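PDB 2H6L: hypothetical protein, which is of unknown function but binds zinc and has a plants and prokaryotes conserved (PCC) domain. Local coordinates for residues A[127-130]-A[135-138]; A[66-71]-A[97-102]; A[15-18]-A[24-27]; A[59-64]-A[104-109]. All blocks are in the same frame, centred on the assembly; numbering follows the deposited sequence.

Overall arrangement
Contact 4 (59-64 with 104-109) holds the zinc site: His104 binds the metal together with His89 and His91. Contact 1, the hairpin of 127-130 and 135-138, lies beside this site. Leu135 CD1 lies 3.6 Å from Tyr61 OH of contact 4, and Arg127 packs on His89. Contact 2 (66-71 with 97-102) shares strand 99-110 with contact 4; their centres are about 14 Å apart, and they touch where Tyr101 meets Lys64. Contact 3 (15-18 with 24-27) touches none of the others within the chain, and its centre is about 18 Å from that of contact 4. Across the trimer, however, Arg15 meets Asp130 of a neighbouring subunit, joining contacts 3 and 1.

Contact 1: A[127-130]-A[135-138]; sequences RAFD and LFLW
The C-terminal beta hairpin joins strands 127-129 and 136-138 as an antiparallel pair. Ala128 and Leu137 form the hydrogen-bonded pair. Ala128 N gives a nearly straight bond of 2.9 Å to Leu137 O, while the return bond from Leu137 N to Ala128 O is weak. Near the turn, Asp130 N meets Leu135 O at 2.8 Å, almost in line with the carbonyl. Two non-hydrogen-bonded pairs put their side chains on the same face of the ladder. In the outer one, the edge of Phe129 points at the face of Phe136, a T-shaped stack with planes at 74°. In the inner one, the chain of Arg127 is extended from CG to NE and runs alongside Trp138. Trp138 NE1 sits over the centre of the guanidinium, 3.5 Å from Arg127 CZ. The two planes are 36° apart. Arg127 NH1 also gives a bond of 3.1 Å to Phe136 O, which lies in the guanidinium plane, and makes a salt bridge to Glu114 of the second subunit. Trp138 NE1 is hydrogen-bonded to Ser80, and Asp130 OD2 to Thr133 N in the turn. Arg127 also packs on His89, a zinc ligand. The guanidinium is thus held at its edge by a carbonyl and covered on one face by the indole. This probably fixes its rotation, and the carboxylate across the subunit interface is likely to balance its buried charge.

Contact 2: A[66-71]-A[97-102]; sequences LMEPLE and DGEVYG
Leu66 CD2 sits over the face of Tyr101, where the turn between strands 60-66 and 70-82 meets the start of strand 99-110 in the antiparallel sheet of the PCC domain. The methyl carbon is 3.7 Å from the ring centroid and only 8° off the ring normal, a CH-pi contact. Leu66 CD1 rests beside it, nearer the CG end of the ring. Leu70 comes across the tyrosine at about a right angle, and Leu70 CD2 reaches Tyr101 CD2 at 3.9 Å. The Tyr101 hydroxyl gives a hydrogen bond of 2.8 Å to Glu99 OE2, on the anti side, somewhat out of the carboxylate plane. Glu99 has CG anti to its backbone N (chi1 -169°) and an extended chain, which carries its carboxylate to the end of the tyrosine. There it crosses the Glu68 carboxylate obliquely, with planes 36° apart, two acceptors facing each other. With an alanine at Tyr101, Leu66 and Leu70 would probably lose the ring they pack on, and the Glu99 carboxylate would be left without its hydroxyl donor. Further out, strands 45-55 and 85-96 position the contact. Tyr101 packs on Ile51, Leu70 on Val46 and Leu94, and the backbone of Tyr101 pairs with that of Leu94. Lys96 probably eases the crowding of the two acidic groups: its NZ makes a salt bridge to Glu68 OE2, while Glu68 OE1 lies 3.0 Å from Glu99 OE2.

Contact 3: A[15-18]-A[24-27]; sequences RLDY and RQIE
Leu16 meets Gln25 where the chain runs from strand 10-15 toward helix 22-33. Its CB lies 3.6 Å from Gln25 OE1, and its CG touches the CB and amide of the same glutamine. Leu16 packs on Cys113, Val115 and Val110, so its side chain joins the helix to the sheet. Asp17 is gripped through its backbone. Asp17 N gives a nearly straight bond of 2.7 Å to Gln25 OE1, in the amide carbonyl plane on a lone pair. Gln25 NE2 returns a bond of 3.0 Å to Asp17 O, again on a lone pair, with the oxygen 21° out of the amide plane. The glutamine is extended beyond CG (chi2 -170°) to span the gap from the helix. These two bonds, with a weak third from NE2 to Lys20 O, probably fix the amide's orientation. A leucine in place of Gln25 would probably leave Asp17 N and O without these partners and the loop less firmly fixed. The Asp17 carboxylate bonds Met1 N of the third subunit. The paired bonds to N and O of one residue resemble those of a beta bridge, with a side-chain amide as the partner, and tie the loop to the first turn of the helix.

Contact 4: A[59-64]-A[104-109]; sequences KEYVKK and HLFSAE. With ZN (zinc ion), chain D; ACY (acetic acid), chain E.
Tyr61 and His104 meet beside the zinc ion, and the closest packing of the contact is here. The face of His104 lies under the hydroxyl end of Tyr61, with the ring planes 44° apart and the centroids 4.6 Å apart. Tyr61 OH is 3.3 Å from His104 ND1, but the two are not hydrogen-bonded, because that nitrogen binds zinc at 2.1 Å. The imidazole stands anti to the backbone N, which carries the ring in under Tyr61 and beside the metal. Acetic acid, probably from the crystallisation liquor, adds its O at 2.3 Å from the zinc ion. Tyr61 OH gives that same oxygen a weak hydrogen bond from the edge of its ring. His89 and His91 complete the three-histidine zinc site of this PCC-domain sheet, in which strands 60-66 and 99-110 both pair with strand 45-55. Phe106 extends the aromatic cluster. Its edge faces the ring of Tyr61, with planes at 89° and Phe106 CZ 3.8 Å from Tyr61 CG. One face of Phe106 is covered by His104 CD2. The outer side is looser. There Lys63, an exposed residue, bends at chi3 and curls over a face of Phe106. Its NZ stands 4.7 Å from the ring centroid, 12° off the normal, in a cation-pi contact. Lys63 CB approaches Phe106 CE2 no closer than 4.2 Å.

Contact 1: A[127-130]-A[135-138]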
# COMPACT_ATOMS: atom_id res chain seq x y z
N ARG A 127 -20.02 0.44 10.35
CA ARG A 127 -19.30 -0.13 11.47
C ARG A 127 -20.19 -0.25 12.71
O ARG A 127 -20.77 0.74 13.17
CB ARG A 127 -18.06 0.70 11.79
CG ARG A 127 -16.95 0.56 10.74
CD ARG A 127 -15.71 1.38 11.08
NE ARG A 127 -14.71 1.28 10.02
CZ ARG A 127 -13.97 0.20 9.79
NH1 ARG A 127 -14.11 -0.88 10.55
NH2 ARG A 127 -13.10 0.20 8.79
N ALA A 128 -20.30 -1.46 13.23
CA ALA A 128 -21.10 -1.72 14.43
C ALA A 128 -20.24 -2.53 15.40
O ALA A 128 -19.36 -3.28 14.98
CB ALA A 128 -22.37 -2.50 14.07
N PHE A 129 -20.49 -2.36 16.69
CA PHE A 129 -19.71 -3.08 17.69
C PHE A 129 -19.76 -4.59 17.45
O PHE A 129 -20.82 -5.16 17.21
CB PHE A 129 -20.23 -2.79 19.09
CG PHE A 129 -19.40 -3.40 20.18
CD1 PHE A 129 -18.18 -2.83 20.55
CD2 PHE A 129 -19.81 -4.56 20.83
CE1 PHE A 129 -17.40 -3.40 21.55
CE2 PHE A 129 -19.03 -5.13 21.84
CZ PHE A 129 -17.83 -4.55 22.20
N ASP A 130 -18.59 -5.22 17.52
CA ASP A 130 -18.49 -6.65 17.35
C ASP A 130 -17.99 -7.23 18.67
O ASP A 130 -16.92 -6.87 19.15
CB ASP A 130 -17.51 -6.99 16.23
CG ASP A 130 -17.27 -8.47 16.10
OD1 ASP A 130 -18.20 -9.18 15.67
OD2 ASP A 130 -16.16 -8.91 16.45
N LEU A 135 -14.11 -4.62 18.63
CA LEU A 135 -13.86 -3.61 17.61
C LEU A 135 -15.18 -3.23 16.95
O LEU A 135 -16.21 -3.87 17.17
CB LEU A 135 -12.92 -4.21 16.57
CG LEU A 135 -11.66 -3.52 16.08
CD1 LEU A 135 -10.90 -2.86 17.23
CD2 LEU A 135 -10.79 -4.57 15.39
N PHE A 136 -15.16 -2.18 16.14
CA PHE A 136 -16.36 -1.77 15.41
C PHE A 136 -16.16 -2.23 13.97
O PHE A 136 -15.54 -1.52 13.17
CB PHE A 136 -16.54 -0.25 15.46
CG PHE A 136 -17.11 0.24 16.76
CD1 PHE A 136 -16.29 0.50 17.85
CD2 PHE A 136 -18.48 0.43 16.90
CE1 PHE A 136 -16.82 0.94 19.06
CE2 PHE A 136 -19.02 0.86 18.11
CZ PHE A 136 -18.19 1.12 19.19
N LEU A 137 -16.68 -3.41 13.65
CA LEU A 137 -16.53 -4.00 12.32
C LEU A 137 -17.75 -3.83 11.42
O LEU A 137 -18.85 -3.52 11.89
CB LEU A 137 -16.18 -5.48 12.46
CG LEU A 137 -14.99 -5.72 13.41
CD1 LEU A 137 -14.59 -7.20 13.40
CD2 LEU A 137 -13.82 -4.85 12.98
N TRP A 138 -17.56 -4.05 10.13
CA TRP A 138 -18.63 -3.91 9.15
C TRP A 138 -19.76 -4.91 9.31
O TRP A 138 -19.54 -6.11 9.48
CB TRP A 138 -18.06 -4.00 7.73
CG TRP A 138 -17.08 -2.91 7.41
CD1 TRP A 138 -17.13 -1.62 7.84
CD2 TRP A 138 -15.95 -3.01 6.53
NE1 TRP A 138 -16.09 -0.90 7.29
CE2 TRP A 138 -15.35 -1.72 6.48
CE3 TRP A 138 -15.38 -4.05 5.79
CZ2 TRP A 138 -14.22 -1.45 5.72
CZ3 TRP A 138 -14.24 -3.77 5.02
CH2 TRP A 138 -13.67 -2.48 4.99

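Contact 2: A[66-71]-A[97-102]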
# COMPACT_ATOMS: atom_id res chain seq x y z
N LEU A 66 4.45 10.21 19.11
CA LEU A 66 5.70 10.44 18.41
C LEU A 66 5.77 11.92 18.09
O LEU A 66 5.06 12.41 17.22
CB LEU A 66 5.74 9.64 17.11
CG LEU A 66 5.79 8.12 17.25
CD1 LEU A 66 5.44 7.49 15.91
CD2 LEU A 66 7.18 7.68 17.72
N MSE A 67 6.62 12.65 18.82
CA MSE A 67 6.77 14.07 18.60
C MSE A 67 8.10 14.38 17.91
O MSE A 67 8.91 15.17 18.40
CB MSE A 67 6.64 14.83 19.92
CG MSE A 67 5.23 14.79 20.51
SE MSE A 67 5.02 15.67 22.23
CE MSE A 67 4.97 17.51 21.63
N GLU A 68 8.31 13.71 16.78
CA GLU A 68 9.50 13.89 15.98
C GLU A 68 9.09 13.74 14.53
O GLU A 68 8.24 12.91 14.20
CB GLU A 68 10.57 12.83 16.30
CG GLU A 68 11.71 12.80 15.26
CD GLU A 68 12.70 11.67 15.47
OE1 GLU A 68 12.26 10.52 15.68
OE2 GLU A 68 13.93 11.93 15.40
N PRO A 69 9.67 14.55 13.64
CA PRO A 69 9.34 14.48 12.21
C PRO A 69 9.59 13.05 11.74
O PRO A 69 10.60 12.46 12.08
CB PRO A 69 10.31 15.47 11.59
CG PRO A 69 10.42 16.52 12.66
CD PRO A 69 10.56 15.69 13.91
N LEU A 70 8.67 12.51 10.95
CA LEU A 70 8.80 11.15 10.44
C LEU A 70 8.31 11.06 9.00
O LEU A 70 7.44 11.82 8.59
CB LEU A 70 8.00 10.18 11.31
CG LEU A 70 8.67 9.29 12.36
CD1 LEU A 70 9.96 9.89 12.85
CD2 LEU A 70 7.70 9.07 13.51
N GLU A 71 8.88 10.14 8.24
CA GLU A 71 8.46 9.94 6.86
C GLU A 71 7.26 9.00 6.89
O GLU A 71 7.19 8.11 7.74
CB GLU A 71 9.56 9.24 6.05
CG GLU A 71 10.84 10.03 5.84
CD GLU A 71 10.72 10.98 4.67
OE1 GLU A 71 10.39 10.50 3.57
OE2 GLU A 71 10.97 12.19 4.85
N ASP A 97 15.03 5.56 7.82
CA ASP A 97 16.05 4.52 7.75
C ASP A 97 15.64 3.28 8.54
O ASP A 97 14.65 2.63 8.21
CB ASP A 97 17.39 5.04 8.26
CG ASP A 97 17.96 6.12 7.37
OD1 ASP A 97 17.75 6.05 6.14
OD2 ASP A 97 18.63 7.03 7.91
N GLY A 98 16.40 2.95 9.58
CA GLY A 98 16.10 1.78 10.38
C GLY A 98 15.19 2.05 11.57
O GLY A 98 14.85 1.13 12.32
N GLU A 99 14.80 3.31 11.75
CA GLU A 99 13.91 3.69 12.84
C GLU A 99 12.49 3.64 12.30
O GLU A 99 12.03 4.59 11.65
CB GLU A 99 14.23 5.11 13.32
CG GLU A 99 13.53 5.51 14.62
CD GLU A 99 13.67 6.99 14.94
OE1 GLU A 99 14.70 7.59 14.54
OE2 GLU A 99 12.77 7.57 15.58
N VAL A 100 11.80 2.54 12.55
CA VAL A 100 10.44 2.39 12.04
C VAL A 100 9.41 2.09 13.12
O VAL A 100 9.65 1.29 14.01
CB VAL A 100 10.38 1.28 10.97
CG1 VAL A 100 8.97 1.18 10.41
CG2 VAL A 100 11.39 1.57 9.86
N TYR A 101 8.26 2.74 13.00
CA TYR A 101 7.15 2.58 13.93
C TYR A 101 5.95 2.25 13.06
O TYR A 101 5.91 2.63 11.89
CB TYR A 101 6.87 3.88 14.67
CG TYR A 101 8.05 4.46 15.40
CD1 TYR A 101 8.47 3.95 16.62
CD2 TYR A 101 8.75 5.54 14.87
CE1 TYR A 101 9.56 4.50 17.30
CE2 TYR A 101 9.83 6.11 15.54
CZ TYR A 101 10.22 5.59 16.75
OH TYR A 101 11.26 6.17 17.43
N GLY A 102 4.96 1.55 13.61
CA GLY A 102 3.79 1.21 12.82
C GLY A 102 2.57 0.92 13.66
O GLY A 102 2.69 0.54 14.83

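Contact 3: A[15-18]-A[24-27]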
# COMPACT_ATOMS: atom_id res chain seq x y z
N ARG A 15 -3.39 17.20 -2.15
CA ARG A 15 -2.20 17.76 -1.53
C ARG A 15 -2.75 18.32 -0.22
O ARG A 15 -3.48 19.31 -0.24
CB ARG A 15 -1.59 18.89 -2.37
CG ARG A 15 -0.52 19.68 -1.61
CD ARG A 15 0.08 20.83 -2.42
NE ARG A 15 0.97 21.63 -1.58
CZ ARG A 15 1.77 22.60 -2.02
NH1 ARG A 15 1.80 22.94 -3.30
NH2 ARG A 15 2.55 23.24 -1.16
N LEU A 16 -2.42 17.68 0.89
CA LEU A 16 -2.89 18.13 2.20
C LEU A 16 -2.19 19.39 2.66
O LEU A 16 -1.10 19.71 2.18
CB LEU A 16 -2.66 17.03 3.24
CG LEU A 16 -3.78 15.99 3.37
CD1 LEU A 16 -4.26 15.57 2.00
CD2 LEU A 16 -3.27 14.79 4.16
N ASP A 17 -2.82 20.11 3.58
CA ASP A 17 -2.25 21.34 4.11
C ASP A 17 -1.25 21.09 5.23
O ASP A 17 -1.46 20.26 6.11
CB ASP A 17 -3.36 22.25 4.65
CG ASP A 17 -4.28 22.75 3.56
OD1 ASP A 17 -3.77 23.28 2.55
OD2 ASP A 17 -5.51 22.63 3.71
N TYR A 18 -0.15 21.84 5.18
CA TYR A 18 0.90 21.75 6.17
C TYR A 18 0.36 22.17 7.55
O TYR A 18 -0.44 23.10 7.65
CB TYR A 18 2.05 22.68 5.75
CG TYR A 18 3.13 22.88 6.79
CD1 TYR A 18 2.94 23.75 7.86
CD2 TYR A 18 4.36 22.23 6.68
CE1 TYR A 18 3.95 23.96 8.81
CE2 TYR A 18 5.37 22.43 7.61
CZ TYR A 18 5.16 23.30 8.68
OH TYR A 18 6.16 23.51 9.59
N ARG A 24 -8.09 14.24 9.77
CA ARG A 24 -9.14 15.26 9.69
C ARG A 24 -9.32 15.86 8.30
O ARG A 24 -10.45 16.08 7.86
CB ARG A 24 -8.87 16.38 10.70
CG ARG A 24 -8.83 15.91 12.15
CD ARG A 24 -10.18 15.37 12.61
NE ARG A 24 -10.11 14.80 13.95
CZ ARG A 24 -11.15 14.35 14.63
NH1 ARG A 24 -12.37 14.41 14.11
NH2 ARG A 24 -10.98 13.83 15.84
N GLN A 25 -8.21 16.13 7.61
CA GLN A 25 -8.29 16.71 6.28
C GLN A 25 -8.97 15.78 5.30
O GLN A 25 -9.82 16.20 4.52
CB GLN A 25 -6.90 17.06 5.76
CG GLN A 25 -6.23 18.16 6.56
CD GLN A 25 -4.96 18.66 5.91
OE1 GLN A 25 -4.99 19.22 4.82
NE2 GLN A 25 -3.84 18.46 6.59
N ILE A 26 -8.61 14.51 5.34
CA ILE A 26 -9.22 13.53 4.45
C ILE A 26 -10.71 13.47 4.74
O ILE A 26 -11.53 13.52 3.82
CB ILE A 26 -8.58 12.13 4.65
CG1 ILE A 26 -7.11 12.18 4.19
CG2 ILE A 26 -9.37 11.08 3.87
CD1 ILE A 26 -6.36 10.86 4.28
N GLU A 27 -11.07 13.37 6.01
CA GLU A 27 -12.47 13.30 6.39
C GLU A 27 -13.25 14.52 5.90
O GLU A 27 -14.41 14.40 5.52
CB GLU A 27 -12.62 13.14 7.91
CG GLU A 27 -11.86 11.93 8.46
CD GLU A 27 -12.46 11.36 9.73
OE1 GLU A 27 -12.89 12.15 10.60
OE2 GLU A 27 -12.49 10.11 9.87

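Contact 4: A[59-64]-A[104-109]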
# COMPACT_ATOMS: atom_id res chain seq x y z
N LYS A 59 -8.91 -6.16 24.78
CA LYS A 59 -9.84 -5.53 23.85
C LYS A 59 -9.84 -4.01 23.95
O LYS A 59 -10.88 -3.38 24.11
CB LYS A 59 -11.26 -6.07 24.08
CG LYS A 59 -11.40 -7.56 23.77
CD LYS A 59 -12.56 -8.19 24.54
CE LYS A 59 -13.92 -7.75 24.01
NZ LYS A 59 -14.17 -8.29 22.64
N GLU A 60 -8.65 -3.41 23.86
CA GLU A 60 -8.53 -1.96 23.91
C GLU A 60 -7.23 -1.50 23.24
O GLU A 60 -6.23 -2.23 23.20
CB GLU A 60 -8.63 -1.45 25.35
CG GLU A 60 -7.46 -1.79 26.27
CD GLU A 60 -7.75 -1.43 27.73
OE1 GLU A 60 -8.48 -2.19 28.40
OE2 GLU A 60 -7.27 -0.38 28.19
N TYR A 61 -7.27 -0.30 22.67
CA TYR A 61 -6.10 0.23 22.00
C TYR A 61 -5.04 0.70 22.99
O TYR A 61 -5.36 1.05 24.14
CB TYR A 61 -6.50 1.37 21.07
CG TYR A 61 -7.07 0.91 19.74
CD1 TYR A 61 -6.25 0.36 18.76
CD2 TYR A 61 -8.43 1.04 19.46
CE1 TYR A 61 -6.77 -0.05 17.53
CE2 TYR A 61 -8.96 0.63 18.23
CZ TYR A 61 -8.12 0.09 17.27
OH TYR A 61 -8.62 -0.32 16.05
N VAL A 62 -3.79 0.68 22.54
CA VAL A 62 -2.65 1.12 23.33
C VAL A 62 -1.92 2.06 22.39
O VAL A 62 -1.32 1.62 21.41
CB VAL A 62 -1.74 -0.06 23.69
CG1 VAL A 62 -0.53 0.43 24.47
CG2 VAL A 62 -2.51 -1.09 24.51
N LYS A 63 -1.97 3.36 22.67
CA LYS A 63 -1.35 4.33 21.79
C LYS A 63 0.07 4.74 22.12
O LYS A 63 0.54 4.60 23.26
CB LYS A 63 -2.23 5.58 21.67
CG LYS A 63 -2.59 6.24 22.99
CD LYS A 63 -3.47 7.47 22.77
CE LYS A 63 -4.78 7.12 22.08
NZ LYS A 63 -5.61 8.32 21.79
N LYS A 64 0.76 5.24 21.10
CA LYS A 64 2.13 5.69 21.22
C LYS A 64 2.22 7.08 20.60
O LYS A 64 1.70 7.32 19.51
CB LYS A 64 3.08 4.74 20.50
CG LYS A 64 4.55 5.13 20.64
CD LYS A 64 5.47 4.14 19.94
CE LYS A 64 6.92 4.52 20.20
NZ LYS A 64 7.16 4.71 21.66
N HIS A 104 -2.11 1.44 14.10
CA HIS A 104 -3.39 2.05 13.80
C HIS A 104 -3.11 3.56 13.93
O HIS A 104 -2.50 4.00 14.90
CB HIS A 104 -4.42 1.61 14.84
CG HIS A 104 -5.80 2.14 14.61
ND1 HIS A 104 -6.78 1.41 13.96
CD2 HIS A 104 -6.36 3.33 14.92
CE1 HIS A 104 -7.88 2.14 13.88
NE2 HIS A 104 -7.65 3.31 14.45
N LEU A 105 -3.56 4.34 12.95
CA LEU A 105 -3.32 5.78 12.97
C LEU A 105 -4.46 6.53 13.65
O LEU A 105 -5.63 6.35 13.30
CB LEU A 105 -3.15 6.30 11.55
CG LEU A 105 -2.96 7.81 11.39
CD1 LEU A 105 -1.64 8.23 12.03
CD2 LEU A 105 -2.99 8.17 9.91
N PHE A 106 -4.12 7.38 14.61
CA PHE A 106 -5.12 8.18 15.32
C PHE A 106 -5.06 9.62 14.85
O PHE A 106 -6.09 10.23 14.57
CB PHE A 106 -4.90 8.11 16.83
CG PHE A 106 -5.26 6.78 17.43
CD1 PHE A 106 -6.59 6.41 17.58
CD2 PHE A 106 -4.27 5.89 17.84
CE1 PHE A 106 -6.94 5.18 18.12
CE2 PHE A 106 -4.61 4.65 18.38
CZ PHE A 106 -5.94 4.30 18.52
N SER A 107 -3.84 10.15 14.78
CA SER A 107 -3.64 11.52 14.31
C SER A 107 -2.21 11.72 13.81
O SER A 107 -1.29 11.00 14.20
CB SER A 107 -3.90 12.53 15.43
OG SER A 107 -2.87 12.47 16.41
N ALA A 108 -2.05 12.71 12.95
CA ALA A 108 -0.75 13.05 12.40
C ALA A 108 -0.78 14.47 11.87
O ALA A 108 -1.70 14.86 11.15
CB ALA A 108 -0.38 12.09 11.27
N GLU A 109 0.22 15.25 12.26
CA GLU A 109 0.33 16.62 11.79
C GLU A 109 1.05 16.50 10.46
O GLU A 109 2.13 15.91 10.39
CB GLU A 109 1.15 17.45 12.76
CG GLU A 109 1.12 18.93 12.47
CD GLU A 109 1.91 19.73 13.49
OE1 GLU A 109 1.75 19.46 14.70
OE2 GLU A 109 2.68 20.62 13.08
ZN ZN D . -6.88 -0.45 12.89
C ACY E . -6.96 -2.77 14.53
O ACY E . -6.22 -1.82 14.61
OXT ACY E . -7.20 -3.53 15.61
CH3 ACY E . -7.61 -3.09 13.22